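Local coordinates for protein 3-hydroxyisobutyryl-CoA hydrolase (Mycobacterium thermoresistibile, PDB 4HDT) that probably hydrolyses 3-hydroxyisobutyryl-CoA to 3-hydroxyisobutyrate and CoA, has a crotonase-like fold, and binds zinc ions in the crystal, at residues Leu24-Pro27 against Asn31-Thr34; Ala62-Leu67 against Val190-Ile195; Ser110-Ile115 against Val123-Asn128; Ala178-Ile181 against Phe185-His188; Asp196-Ala201 against Asp208-Ala213. All blocks are in the same frame, centred on the assembly; numbering follows the deposited sequence. Where two conformers were deposited one is given.

How the contacts relate
From the N terminus, contact 1 closes the short loop that follows strand 19-24 and leads into helix 35-49. Contact 2 joins the loop after strand 56-61 to the loop before helix 195-205, closing a span of more than 120 residues. Contacts 3 and 4 are nested inside that span: the first sets strand 108-112 against the end of helix 119-124, the second folds the chain after helix 177-183 back toward the edge strand 188-189. Contact 5, beyond the span, pairs helices 195-205 and 207-214. Asn31 ties contact 1 to Ala62 of contact 2, Asp113 of contact 3 supports His192 of contact 2, and Met112 meets Ala186 of contact 4.

Contact 1 of 5, residues Leu24-Pro27 against Asn31-Thr34; sequences LNRP and NSLT
Arg26 reaches across to Ser32 with two nitrogens, side-on: NE donates to the backbone O of Ser32 at 3.1 Å, and NH1 to the hydroxyl OG of Ser32 at 2.8 Å. A weak bond from NH1 to the same Ser32 carbonyl adds to the grip. The methyl CG2 of Thr34 sits over the centre of the guanidinium, 3.4 Å above its plane, giving one face an apolar lid. A bend in the arginine chain (chi3 -46°) turns the group into this position. Nearer the backbone, Asn31 pairs with Arg26 through both its side chain and its backbone: its OD1 takes the Arg26 N-H at 2.9 Å in the carbonyl plane of the amide, while its backbone N-H donates to Arg26 O at 2.8 Å from well above that carbonyl's plane. Leu24 CB packs on Asn31 CB at 3.8 Å. In the second shell, Asn31 ND2 donates to the carbonyls of Ala62 and Leu67, Arg26 NH1 makes a salt bridge to Asp72, and Thr34 OG1 caps the backbone N of Met37, where helix 35-49 begins. Both polar ends of the Asn31 amide are thus used, which fixes its rotation, and the arginine charge, shared between Asp72 and neutral oxygens, is consistent with a firmly held loop.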
loop_
_atom_site.group_PDB
_atom_site.type_symbol
_atom_site.label_atom_id
_atom_site.label_comp_id
_atom_site.label_asym_id
_atom_site.label_seq_id
_atom_site.Cartn_x
_atom_site.Cartn_y
_atom_site.Cartn_z
ATOM N N LEU A 24 -6.252 14.609 3.481
ATOM C CA LEU A 24 -6.181 14.435 2.040
ATOM C C LEU A 24 -7.512 14.941 1.455
ATOM O O LEU A 24 -8.558 14.663 2.032
ATOM C CB LEU A 24 -6.040 12.965 1.694
ATOM C CG LEU A 24 -4.816 12.307 2.296
ATOM C CD1 LEU A 24 -4.776 10.886 1.837
ATOM C CD2 LEU A 24 -3.531 13.036 1.908
ATOM N N ASN A 25 -7.463 15.726 0.377
ATOM C CA ASN A 25 -8.667 16.490 -0.022
ATOM C C ASN A 25 -8.854 16.531 -1.532
ATOM O O ASN A 25 -8.932 17.605 -2.132
ATOM C CB ASN A 25 -8.619 17.906 0.580
ATOM C CG ASN A 25 -9.891 18.690 0.349
ATOM O OD1 ASN A 25 -11.011 18.134 0.414
ATOM N ND2 ASN A 25 -9.742 19.966 0.022
ATOM N N ARG A 26 -8.999 15.361 -2.127
ATOM C CA ARG A 26 -9.520 15.222 -3.485
ATOM C C ARG A 26 -10.655 14.190 -3.429
ATOM O O ARG A 26 -10.558 13.098 -3.986
ATOM C CB ARG A 26 -8.423 14.797 -4.443
ATOM C CG ARG A 26 -7.191 15.701 -4.387
ATOM C CD ARG A 26 -6.385 15.724 -5.671
ATOM N NE ARG A 26 -6.162 14.423 -6.227
ATOM C CZ ARG A 26 -5.987 14.147 -7.514
ATOM N NH1 ARG A 26 -5.778 12.883 -7.864
ATOM N NH2 ARG A 26 -5.941 15.115 -8.433
ATOM N N PRO A 27 -11.733 14.527 -2.718
ATOM C CA PRO A 27 -12.722 13.449 -2.478
ATOM C C PRO A 27 -13.414 12.880 -3.733
ATOM O O PRO A 27 -13.812 11.711 -3.718
ATOM C CB PRO A 27 -13.724 14.098 -1.535
ATOM C CG PRO A 27 -13.549 15.555 -1.709
ATOM C CD PRO A 27 -12.065 15.743 -1.974
ATOM N N ASN A 31 -9.472 10.785 -2.937
ATOM C CA ASN A 31 -8.234 11.295 -2.375
ATOM C C ASN A 31 -6.959 10.691 -2.984
ATOM O O ASN A 31 -5.902 10.637 -2.296
ATOM C CB ASN A 31 -8.275 11.188 -0.845
ATOM C CG ASN A 31 -9.485 11.876 -0.246
ATOM O OD1 ASN A 31 -9.816 13.017 -0.626
ATOM N ND2 ASN A 31 -10.096 11.255 0.773
ATOM N N SER A 32 -7.004 10.287 -4.267
ATOM C CA SER A 32 -5.783 9.767 -4.879
ATOM C C SER A 32 -4.618 10.788 -4.805
ATOM O O SER A 32 -4.833 11.988 -4.921
ATOM C CB SER A 32 -5.993 9.239 -6.286
ATOM O OG SER A 32 -6.388 10.244 -7.147
ATOM N N LEU A 33 -3.390 10.298 -4.643
ATOM C CA LEU A 33 -2.240 11.166 -4.327
ATOM C C LEU A 33 -1.599 11.724 -5.580
ATOM O O LEU A 33 -1.260 10.978 -6.512
ATOM C CB LEU A 33 -1.140 10.390 -3.588
ATOM C CG LEU A 33 -1.559 9.720 -2.315
ATOM C CD1 LEU A 33 -0.344 8.983 -1.754
ATOM C CD2 LEU A 33 -2.036 10.745 -1.315
ATOM N N THR A 34 -1.370 13.022 -5.545
ATOM C CA THR A 34 -0.576 13.705 -6.554
ATOM C C THR A 34 0.825 13.957 -5.976
ATOM O O THR A 34 1.063 13.829 -4.760
ATOM C CB THR A 34 -1.177 15.075 -6.896
ATOM O OG1 THR A 34 -1.154 15.906 -5.739
ATOM C CG2 THR A 34 -2.611 14.973 -7.430
#

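Contact 2 of 5, residues Ala62-Leu67 against Val190-Ile195; sequences AGERGL and VPHDKI. With ZN (zinc ion), chain C.
Glu64 and His192 meet through one zinc ion, which Glu64 OE1 binds at 1.9 Å, His192 NE2 at 2.0 Å and a water at 2.0 Å. The carboxylate is monodentate: its second oxygen, OE2, stays 3.1 Å from the metal and instead accepts a weak hydrogen bond from the metal-bound water. OE1 lies at the edge of the imidazole, near its plane and 3.3 Å from NE2; these two atoms share the metal and no hydrogen bond. The carboxylate and ring planes are turned 57° apart, and the side chains cross at about a right angle. The glutamate chain, bent at chi2 (-69°), curls its carboxylate toward the ion, while His192 extends with CG trans to its backbone N (chi1 176°). Within the crotonase-like fold the two ligands come from loops that follow strands 56-61 and 188-189 of one mixed sheet, and their backbones stay well apart, with Glu64 CA and His192 CA 9.4 Å from each other. Asp113, in the turn after strand 108-112, is the second-shell residue: its OD1 is hydrogen-bonded to His192 ND1, so both ring nitrogens are engaged and the imidazole cannot easily flip. That carboxylate would probably make the histidine a stronger donor to the zinc. Asp134 OD1 accepts from the backbone N of His192, holding the loop at this residue.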
loop_
_atom_site.group_PDB
_atom_site.type_symbol
_atom_site.label_atom_id
_atom_site.label_comp_id
_atom_site.label_asym_id
_atom_site.label_seq_id
_atom_site.Cartn_x
_atom_site.Cartn_y
_atom_site.Cartn_z
ATOM N N ALA A 62 -10.807 13.393 3.197
ATOM C CA ALA A 62 -12.080 14.074 3.113
ATOM C C ALA A 62 -13.104 13.116 2.514
ATOM O O ALA A 62 -12.735 12.158 1.860
ATOM C CB ALA A 62 -11.941 15.305 2.264
ATOM N N GLY A 63 -14.381 13.419 2.732
ATOM C CA GLY A 63 -15.456 12.598 2.191
ATOM C C GLY A 63 -15.718 11.369 3.052
ATOM O O GLY A 63 -15.365 11.301 4.237
ATOM N N GLU A 64 -16.392 10.411 2.441
ATOM C CA GLU A 64 -17.005 9.315 3.165
ATOM C C GLU A 64 -16.552 7.951 2.665
ATOM O O GLU A 64 -16.828 6.979 3.316
ATOM C CB GLU A 64 -18.532 9.415 2.985
ATOM C CG GLU A 64 -19.177 10.571 3.726
ATOM C CD GLU A 64 -19.163 10.398 5.213
ATOM O OE1 GLU A 64 -19.036 9.216 5.637
ATOM O OE2 GLU A 64 -19.206 11.402 5.954
ATOM N N ARG A 65 -15.917 7.869 1.491
ATOM C CA ARG A 65 -15.671 6.580 0.823
ATOM C C ARG A 65 -14.318 5.952 1.122
ATOM O O ARG A 65 -14.127 4.776 0.858
ATOM C CB ARG A 65 -15.807 6.743 -0.692
ATOM C CG ARG A 65 -17.205 7.181 -1.136
ATOM C CD ARG A 65 -17.267 7.506 -2.623
ATOM N NE ARG A 65 -17.145 6.298 -3.435
ATOM C CZ ARG A 65 -16.787 6.259 -4.715
ATOM N NH1 ARG A 65 -16.467 7.381 -5.372
ATOM N NH2 ARG A 65 -16.747 5.075 -5.335
ATOM N N GLY A 66 -13.396 6.730 1.667
ATOM C CA GLY A 66 -12.099 6.192 2.005
ATOM C C GLY A 66 -10.999 7.198 2.240
ATOM O O GLY A 66 -11.017 8.303 1.656
ATOM N N LEU A 67 -9.999 6.787 3.014
ATOM C CA LEU A 67 -8.816 7.621 3.171
ATOM C C LEU A 67 -8.163 7.962 1.835
ATOM O O LEU A 67 -7.846 9.150 1.544
ATOM C CB LEU A 67 -7.817 6.864 4.021
ATOM C CG LEU A 67 -6.469 7.615 4.188
ATOM C CD1 LEU A 67 -6.523 9.024 4.766
ATOM C CD2 LEU A 67 -5.505 6.787 4.990
ATOM N N VAL A 190 -11.997 0.892 15.122
ATOM C CA VAL A 190 -12.964 1.872 15.604
ATOM C C VAL A 190 -14.078 1.876 14.541
ATOM O O VAL A 190 -13.774 2.117 13.372
ATOM C CB VAL A 190 -12.379 3.316 15.707
ATOM C CG1 VAL A 190 -13.454 4.331 16.100
ATOM C CG2 VAL A 190 -11.264 3.413 16.741
ATOM N N PRO A 191 -15.349 1.605 14.925
ATOM C CA PRO A 191 -16.448 1.685 13.917
ATOM C C PRO A 191 -16.539 3.047 13.212
ATOM O O PRO A 191 -16.241 4.066 13.787
ATOM C CB PRO A 191 -17.712 1.373 14.747
ATOM C CG PRO A 191 -17.238 0.726 16.003
ATOM C CD PRO A 191 -15.846 1.216 16.259
ATOM N N HIS A 192 -16.931 3.047 11.933
ATOM C CA HIS A 192 -16.925 4.256 11.082
ATOM C C HIS A 192 -17.650 5.520 11.636
ATOM O O HIS A 192 -17.220 6.682 11.412
ATOM C CB HIS A 192 -17.508 3.886 9.724
ATOM C CG HIS A 192 -17.638 5.061 8.816
ATOM N ND1 HIS A 192 -16.683 5.373 7.885
ATOM C CD2 HIS A 192 -18.555 6.048 8.773
ATOM C CE1 HIS A 192 -17.043 6.479 7.253
ATOM N NE2 HIS A 192 -18.157 6.920 7.803
ATOM N N ASP A 193 -18.721 5.261 12.320
ATOM C CA ASP A 193 -19.629 6.277 12.885
ATOM C C ASP A 193 -19.219 6.493 14.370
ATOM O O ASP A 193 -20.059 6.766 15.253
ATOM C CB ASP A 193 -21.065 5.756 12.821
ATOM C CG ASP A 193 -21.415 4.896 14.017
ATOM O OD1 ASP A 193 -20.560 4.071 14.353
ATOM O OD2 ASP A 193 -22.528 5.041 14.606
ATOM N N LYS A 194 -17.938 6.284 14.624
ATOM C CA LYS A 194 -17.270 6.781 15.823
ATOM C C LYS A 194 -15.917 7.429 15.472
ATOM O O LYS A 194 -15.242 7.935 16.356
ATOM C CB LYS A 194 -17.107 5.672 16.843
ATOM N N ILE A 195 -15.534 7.461 14.189
ATOM C CA ILE A 195 -14.247 8.046 13.771
ATOM C C ILE A 195 -14.213 9.497 14.050
ATOM O O ILE A 195 -13.180 10.070 14.354
ATOM C CB ILE A 195 -13.956 7.859 12.257
ATOM C CG1 ILE A 195 -13.356 6.484 12.007
ATOM C CG2 ILE A 195 -13.019 8.946 11.683
ATOM C CD1 ILE A 195 -12.165 6.093 12.866
HETATM ZN ZN ZN C . -18.987 8.746 7.498
HETATM O O HOH W 1 -17.665 9.950 8.464
#

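Contact 3 of 5, residues Ser110-Ile115 against Val123-Asn128; sequences SIMDGI and VGAHGN
The flat peptide group of Gly124 meets Ser110 and Met112 on one face and the turn it begins on the other. The sulfur of Met112 rests almost straight above the carbonyl carbon, with SD 3.5 Å from Gly124 C. A bend at the last torsion of Met112 (chi3 -73°) turns the methyl CE toward Gly124 O, which it passes at 3.8 Å. From that same face Ser110 OG donates to Gly124 O at 2.8 Å, tilted 30° from the carbonyl plane. Gly127 N comes to this oxygen from the opposite face at 3.3 Å, so two donors grip it. Met112 SD also touches Ala125 CB at 4.1 Å. Gly124, lacking a side chain, lets the thioether lie directly on its backbone. The bond from Gly127 closes a type I beta turn at the end of helix 119-124, the link that returns the chain to strand 129-132 beside parallel strand 108-112, as in a beta-alpha-beta unit of the crotonase-like fold.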
loop_
_atom_site.group_PDB
_atom_site.type_symbol
_atom_site.label_atom_id
_atom_site.label_comp_id
_atom_site.label_asym_id
_atom_site.label_seq_id
_atom_site.Cartn_x
_atom_site.Cartn_y
_atom_site.Cartn_z
ATOM N N SER A 110 -3.161 7.284 11.839
ATOM C CA SER A 110 -3.749 7.262 10.486
ATOM C C SER A 110 -5.128 6.666 10.564
ATOM O O SER A 110 -5.363 5.675 11.284
ATOM C CB SER A 110 -2.915 6.501 9.520
ATOM O OG SER A 110 -2.703 5.182 9.984
ATOM N N ILE A 111 -6.069 7.330 9.901
ATOM C CA ILE A 111 -7.464 6.871 9.863
ATOM C C ILE A 111 -7.744 6.188 8.536
ATOM O O ILE A 111 -8.188 6.795 7.564
ATOM C CB ILE A 111 -8.486 8.010 10.109
ATOM C CG1 ILE A 111 -8.121 8.850 11.341
ATOM C CG2 ILE A 111 -9.908 7.447 10.178
ATOM C CD1 ILE A 111 -8.102 8.088 12.623
ATOM N N MET A 112 -7.453 4.887 8.522
ATOM C CA MET A 112 -7.545 4.079 7.305
ATOM C C MET A 112 -8.964 3.493 7.229
ATOM O O MET A 112 -9.199 2.288 7.261
ATOM C CB MET A 112 -6.434 3.009 7.350
ATOM C CG MET A 112 -5.038 3.603 7.122
ATOM S SD MET A 112 -3.741 2.372 6.932
ATOM C CE MET A 112 -3.650 1.855 8.628
ATOM N N ASP A 113 -9.892 4.410 7.042
ATOM C CA ASP A 113 -11.322 4.154 6.915
ATOM C C ASP A 113 -11.659 3.935 5.452
ATOM O O ASP A 113 -10.994 4.428 4.550
ATOM C CB ASP A 113 -12.021 5.392 7.443
ATOM C CG ASP A 113 -13.507 5.330 7.321
ATOM O OD1 ASP A 113 -14.139 4.355 7.682
ATOM O OD2 ASP A 113 -14.055 6.343 6.854
ATOM N N GLY A 114 -12.655 3.111 5.193
ATOM C CA GLY A 114 -13.115 2.912 3.828
ATOM C C GLY A 114 -12.058 2.384 2.868
ATOM O O GLY A 114 -11.192 1.580 3.231
ATOM N N ILE A 115 -12.096 2.858 1.644
ATOM C CA ILE A 115 -11.141 2.410 0.621
ATOM C C ILE A 115 -9.727 2.929 0.953
ATOM O O ILE A 115 -9.517 4.124 1.073
ATOM C CB ILE A 115 -11.584 2.917 -0.771
ATOM C CG1 ILE A 115 -12.901 2.248 -1.185
ATOM C CG2 ILE A 115 -10.516 2.653 -1.816
ATOM C CD1 ILE A 115 -13.569 2.887 -2.389
ATOM N N VAL A 123 0.769 5.908 2.845
ATOM C CA VAL A 123 0.682 7.020 3.786
ATOM C C VAL A 123 0.054 6.638 5.133
ATOM O O VAL A 123 0.309 7.309 6.135
ATOM C CB VAL A 123 -0.020 8.299 3.185
ATOM C CG1 VAL A 123 0.892 8.983 2.165
ATOM C CG2 VAL A 123 -1.373 8.018 2.595
ATOM N N GLY A 124 -0.722 5.541 5.163
ATOM C CA GLY A 124 -1.367 5.137 6.417
ATOM C C GLY A 124 -0.671 4.047 7.217
ATOM O O GLY A 124 -0.604 4.120 8.463
ATOM N N ALA A 125 -0.147 3.041 6.523
ATOM C CA ALA A 125 0.178 1.763 7.200
ATOM C C ALA A 125 1.570 1.693 7.759
ATOM O O ALA A 125 1.928 0.696 8.372
ATOM C CB ALA A 125 -0.149 0.577 6.326
ATOM N N HIS A 126 2.370 2.722 7.536
ATOM C CA HIS A 126 3.648 2.860 8.234
ATOM C C HIS A 126 3.580 3.760 9.470
ATOM O O HIS A 126 4.626 4.022 10.130
ATOM C CB HIS A 126 4.722 3.392 7.274
ATOM C CG HIS A 126 4.894 2.560 6.057
ATOM N ND1 HIS A 126 5.393 1.273 6.116
ATOM C CD2 HIS A 126 4.677 2.818 4.751
ATOM C CE1 HIS A 126 5.461 0.776 4.897
ATOM N NE2 HIS A 126 5.016 1.699 4.052
ATOM N N GLY A 127 2.388 4.268 9.810
ATOM C CA GLY A 127 2.194 5.023 11.043
ATOM C C GLY A 127 2.316 4.181 12.284
ATOM O O GLY A 127 2.477 2.979 12.200
ATOM N N ASN A 128 2.254 4.820 13.442
ATOM C CA ASN A 128 2.425 4.110 14.687
ATOM C C ASN A 128 1.180 3.986 15.505
ATOM O O ASN A 128 1.155 3.243 16.497
ATOM C CB ASN A 128 3.577 4.725 15.502
ATOM C CG ASN A 128 3.457 6.225 15.608
ATOM O OD1 ASN A 128 2.524 6.691 16.220
ATOM N ND2 ASN A 128 4.480 7.004 15.108
#

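Contact 4 of 5, residues Ala178-Ile181 against Phe185-His188; sequences ADAI and FADH
Ile181 leans along the backbone of Ala186 and His188. Its CA-H points at Ala186 O, 3.4 Å from CA and nearly straight (165° at the hydrogen); CB lies 3.9 Å from that oxygen, and CG2 passes it too. CG1, trans to the carbonyl carbon (chi1 -65°), runs alongside Ala186 and meets its CB at 4.1 Å, and CD1 at the tip reaches the backbone C of His188 at 3.9 Å. One residue back, Ala180 O accepts from Phe185 N at 2.8 Å, a fairly straight bond spanning five residues, and a weak one from Ala186 N. Phe185 CB touches Ala180 CB, but its ring leads away to Leu156 and Leu157 of helix 153-158. A water bridges two acceptors, donating to Ile181 O at 2.8 Å and to Ala186 O at 2.7 Å. Carbonyls near the end of helix 177-183 are therefore met by loop N-H groups and a water, while aliphatic carbons fill the turn toward strand 188-189.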
loop_
_atom_site.group_PDB
_atom_site.type_symbol
_atom_site.label_atom_id
_atom_site.label_comp_id
_atom_site.label_asym_id
_atom_site.label_seq_id
_atom_site.Cartn_x
_atom_site.Cartn_y
_atom_site.Cartn_z
ATOM N N ALA A 178 -10.315 -5.941 10.107
ATOM C CA ALA A 178 -9.874 -6.989 11.028
ATOM C C ALA A 178 -8.716 -7.760 10.387
ATOM O O ALA A 178 -7.742 -8.109 11.076
ATOM C CB ALA A 178 -11.032 -7.928 11.354
ATOM N N ASP A 179 -8.813 -8.005 9.088
ATOM C CA ASP A 179 -7.762 -8.679 8.333
ATOM C C ASP A 179 -6.506 -7.824 8.399
ATOM O O ASP A 179 -5.407 -8.331 8.518
ATOM C CB ASP A 179 -8.138 -8.850 6.865
ATOM C CG ASP A 179 -9.340 -9.752 6.619
ATOM O OD1 ASP A 179 -9.604 -10.677 7.443
ATOM O OD2 ASP A 179 -10.008 -9.555 5.566
ATOM N N ALA A 180 -6.656 -6.509 8.208
ATOM C CA ALA A 180 -5.483 -5.612 8.231
ATOM C C ALA A 180 -4.747 -5.687 9.554
ATOM O O ALA A 180 -3.493 -5.655 9.577
ATOM C CB ALA A 180 -5.907 -4.180 7.924
ATOM N N ILE A 181 -5.478 -5.773 10.656
ATOM C CA ILE A 181 -4.831 -5.897 11.971
ATOM C C ILE A 181 -4.099 -7.247 12.042
ATOM O O ILE A 181 -2.938 -7.323 12.484
ATOM C CB ILE A 181 -5.852 -5.719 13.099
ATOM C CG1 ILE A 181 -6.395 -4.272 13.052
ATOM C CG2 ILE A 181 -5.243 -6.040 14.463
ATOM C CD1 ILE A 181 -7.596 -4.058 13.964
ATOM N N PHE A 185 -0.890 -4.577 9.210
ATOM C CA PHE A 185 -1.059 -3.296 8.457
ATOM C C PHE A 185 -1.748 -2.220 9.300
ATOM O O PHE A 185 -1.812 -1.046 8.925
ATOM C CB PHE A 185 -1.886 -3.513 7.181
ATOM C CG PHE A 185 -1.128 -4.091 6.005
ATOM C CD1 PHE A 185 -0.482 -5.317 6.087
ATOM C CD2 PHE A 185 -1.095 -3.439 4.780
ATOM C CE1 PHE A 185 0.180 -5.878 5.013
ATOM C CE2 PHE A 185 -0.421 -4.001 3.684
ATOM C CZ PHE A 185 0.208 -5.236 3.786
ATOM N N ALA A 186 -2.304 -2.627 10.443
ATOM C CA ALA A 186 -2.991 -1.698 11.344
ATOM C C ALA A 186 -2.970 -2.259 12.762
ATOM O O ALA A 186 -2.659 -3.435 12.948
ATOM C CB ALA A 186 -4.431 -1.457 10.875
ATOM N N ASP A 187 -3.360 -1.411 13.693
ATOM C CA ASP A 187 -3.233 -1.649 15.137
ATOM C C ASP A 187 -4.606 -1.703 15.877
ATOM O O ASP A 187 -4.758 -2.479 16.827
ATOM C CB ASP A 187 -2.406 -0.524 15.739
ATOM C CG ASP A 187 -1.016 -0.379 15.096
ATOM O OD1 ASP A 187 -0.248 -1.403 15.113
ATOM O OD2 ASP A 187 -0.704 0.754 14.627
ATOM N N HIS A 188 -5.538 -0.815 15.515
ATOM C CA HIS A 188 -6.739 -0.559 16.320
ATOM C C HIS A 188 -7.966 -0.488 15.395
ATOM O O HIS A 188 -7.852 -0.100 14.235
ATOM C CB HIS A 188 -6.648 0.756 17.065
ATOM C CG HIS A 188 -5.388 0.910 17.875
ATOM N ND1 HIS A 188 -5.173 0.203 19.022
ATOM C CD2 HIS A 188 -4.284 1.667 17.674
ATOM C CE1 HIS A 188 -3.983 0.519 19.517
ATOM N NE2 HIS A 188 -3.423 1.404 18.715
HETATM O O HOH W 2 -1.344 -5.619 13.942
#

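Contact 5 of 5, residues Asp196-Ala201 against Asp208-Ala213; sequences DEFTRA and DAALAA. With ZN (zinc ion), chain F.
Ala201 and Ala210 meet methyl to methyl where two antiparallel helices pass, with Ala201 CA 5.0 Å from Ala210 CA and Ala201 CB 3.6 Å from Ala210 CB; side-chain contact between the segments is wholly apolar, and no hydrogen bond links them. Helices 195-205 and 207-214 form an alpha-helical hairpin, and the axes of segments 196-201 and 208-213 run at 154° to each other with a closest approach of 8.7 Å. One turn before Ala201, Phe198 bridges to the second helix. With CG trans to the backbone N (chi1 172°), its ring swings over to that helix, where CE1 meets Ala210 CB at 3.5 Å and Leu211 CD2 at 3.6 Å, both at an oblique angle to the ring. Ala210 O comes in plane at the ring edge, so the aromatic rim faces a carbonyl as well as methyl groups. Behind these contacts lies the sheet: Phe198 also packs on Val131 and Leu211 on Val129, both of strand 129-132, while His214 at the end of the second helix touches Phe198 and Ala201. Asp196, at the start of the first segment, takes no part in the helix packing; its OD2 is modelled 2.4 Å from a zinc ion that also carries a water, but the ion's closeness to Asp196 CB leaves the details of this site doubtful. Leu211 reaches the aromatic ring through one branch, whose CD2 also passes 3.9 Å from Phe198 CZ.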
loop_
_atom_site.group_PDB
_atom_site.type_symbol
_atom_site.label_atom_id
_atom_site.label_comp_id
_atom_site.label_asym_id
_atom_site.label_seq_id
_atom_site.Cartn_x
_atom_site.Cartn_y
_atom_site.Cartn_z
ATOM N N ASP A 196 -15.376 10.112 13.882
ATOM C CA ASP A 196 -15.528 11.486 14.096
ATOM C C ASP A 196 -15.373 11.778 15.590
ATOM O O ASP A 196 -14.631 12.674 15.937
ATOM C CB ASP A 196 -16.892 11.831 13.505
ATOM C CG ASP A 196 -17.068 11.137 12.159
ATOM O OD1 ASP A 196 -16.289 11.540 11.253
ATOM O OD2 ASP A 196 -17.824 10.127 12.023
ATOM N N GLU A 197 -16.018 10.986 16.454
ATOM C CA GLU A 197 -15.866 11.176 17.905
ATOM C C GLU A 197 -14.423 10.876 18.289
ATOM O O GLU A 197 -13.848 11.558 19.123
ATOM C CB GLU A 197 -16.814 10.273 18.735
ATOM N N PHE A 198 -13.862 9.851 17.660
ATOM C CA PHE A 198 -12.494 9.423 17.929
ATOM C C PHE A 198 -11.504 10.496 17.533
ATOM O O PHE A 198 -10.607 10.848 18.293
ATOM C CB PHE A 198 -12.144 8.118 17.201
ATOM C CG PHE A 198 -10.676 7.753 17.305
ATOM C CD1 PHE A 198 -10.183 7.184 18.484
ATOM C CD2 PHE A 198 -9.796 8.022 16.280
ATOM C CE1 PHE A 198 -8.835 6.883 18.606
ATOM C CE2 PHE A 198 -8.437 7.720 16.387
ATOM C CZ PHE A 198 -7.963 7.151 17.559
ATOM N N THR A 199 -11.652 11.016 16.316
ATOM C CA THR A 199 -10.797 12.080 15.884
ATOM C C THR A 199 -10.906 13.310 16.798
ATOM O O THR A 199 -9.899 13.915 17.158
ATOM C CB THR A 199 -11.088 12.436 14.394
ATOM O OG1 THR A 199 -10.647 11.347 13.574
ATOM C CG2 THR A 199 -10.380 13.670 13.994
ATOM N N ARG A 200 -12.132 13.707 17.147
ATOM C CA ARG A 200 -12.324 14.831 18.057
ATOM C C ARG A 200 -11.625 14.580 19.396
ATOM O O ARG A 200 -11.088 15.517 19.979
ATOM C CB ARG A 200 -13.820 15.132 18.276
ATOM C CG ARG A 200 -14.523 15.613 16.997
ATOM C CD ARG A 200 -15.961 16.055 17.212
ATOM N NE ARG A 200 -16.916 14.990 17.581
ATOM C CZ ARG A 200 -17.688 14.292 16.733
ATOM N NH1 ARG A 200 -17.611 14.447 15.410
ATOM N NH2 ARG A 200 -18.512 13.375 17.208
ATOM N N ALA A 201 -11.648 13.333 19.867
ATOM C CA ALA A 201 -11.031 12.972 21.167
ATOM C C ALA A 201 -9.498 13.001 21.128
ATOM O O ALA A 201 -8.868 13.340 22.117
ATOM C CB ALA A 201 -11.521 11.611 21.654
ATOM N N ASP A 208 -4.186 8.157 23.678
ATOM C CA ASP A 208 -4.475 7.059 24.578
ATOM C C ASP A 208 -5.892 7.159 25.126
ATOM O O ASP A 208 -6.592 6.147 25.178
ATOM C CB ASP A 208 -3.428 6.980 25.704
ATOM C CG ASP A 208 -2.112 6.364 25.239
ATOM O OD1 ASP A 208 -1.953 6.020 24.047
ATOM O OD2 ASP A 208 -1.224 6.165 26.091
ATOM N N ALA A 209 -6.335 8.373 25.486
ATOM C CA ALA A 209 -7.721 8.588 25.946
ATOM C C ALA A 209 -8.731 8.302 24.825
ATOM O O ALA A 209 -9.774 7.698 25.049
ATOM C CB ALA A 209 -7.905 10.021 26.438
ATOM N N ALA A 210 -8.419 8.744 23.620
ATOM C CA ALA A 210 -9.325 8.510 22.496
ATOM C C ALA A 210 -9.490 7.022 22.216
ATOM O O ALA A 210 -10.593 6.536 21.954
ATOM C CB ALA A 210 -8.829 9.234 21.258
ATOM N N LEU A 211 -8.385 6.292 22.261
ATOM C CA LEU A 211 -8.411 4.858 22.056
ATOM C C LEU A 211 -9.180 4.144 23.143
ATOM O O LEU A 211 -10.025 3.317 22.857
ATOM C CB LEU A 211 -6.995 4.291 21.986
ATOM C CG LEU A 211 -6.262 4.673 20.697
ATOM C CD1 LEU A 211 -4.787 4.352 20.872
ATOM C CD2 LEU A 211 -6.836 3.958 19.468
ATOM N N ALA A 212 -8.892 4.482 24.392
ATOM C CA ALA A 212 -9.559 3.839 25.508
ATOM C C ALA A 212 -11.079 4.009 25.394
ATOM O O ALA A 212 -11.830 3.097 25.722
ATOM C CB ALA A 212 -9.041 4.416 26.820
ATOM N N ALA A 213 -11.508 5.165 24.901
ATOM C CA ALA A 213 -12.910 5.526 24.809
ATOM C C ALA A 213 -13.656 5.019 23.577
ATOM O O ALA A 213 -14.886 4.935 23.631
ATOM C CB ALA A 213 -13.054 7.036 24.875
HETATM ZN ZN ZN F . -19.115 10.344 14.058
HETATM O O HOH W 3 -18.491 9.297 15.877
#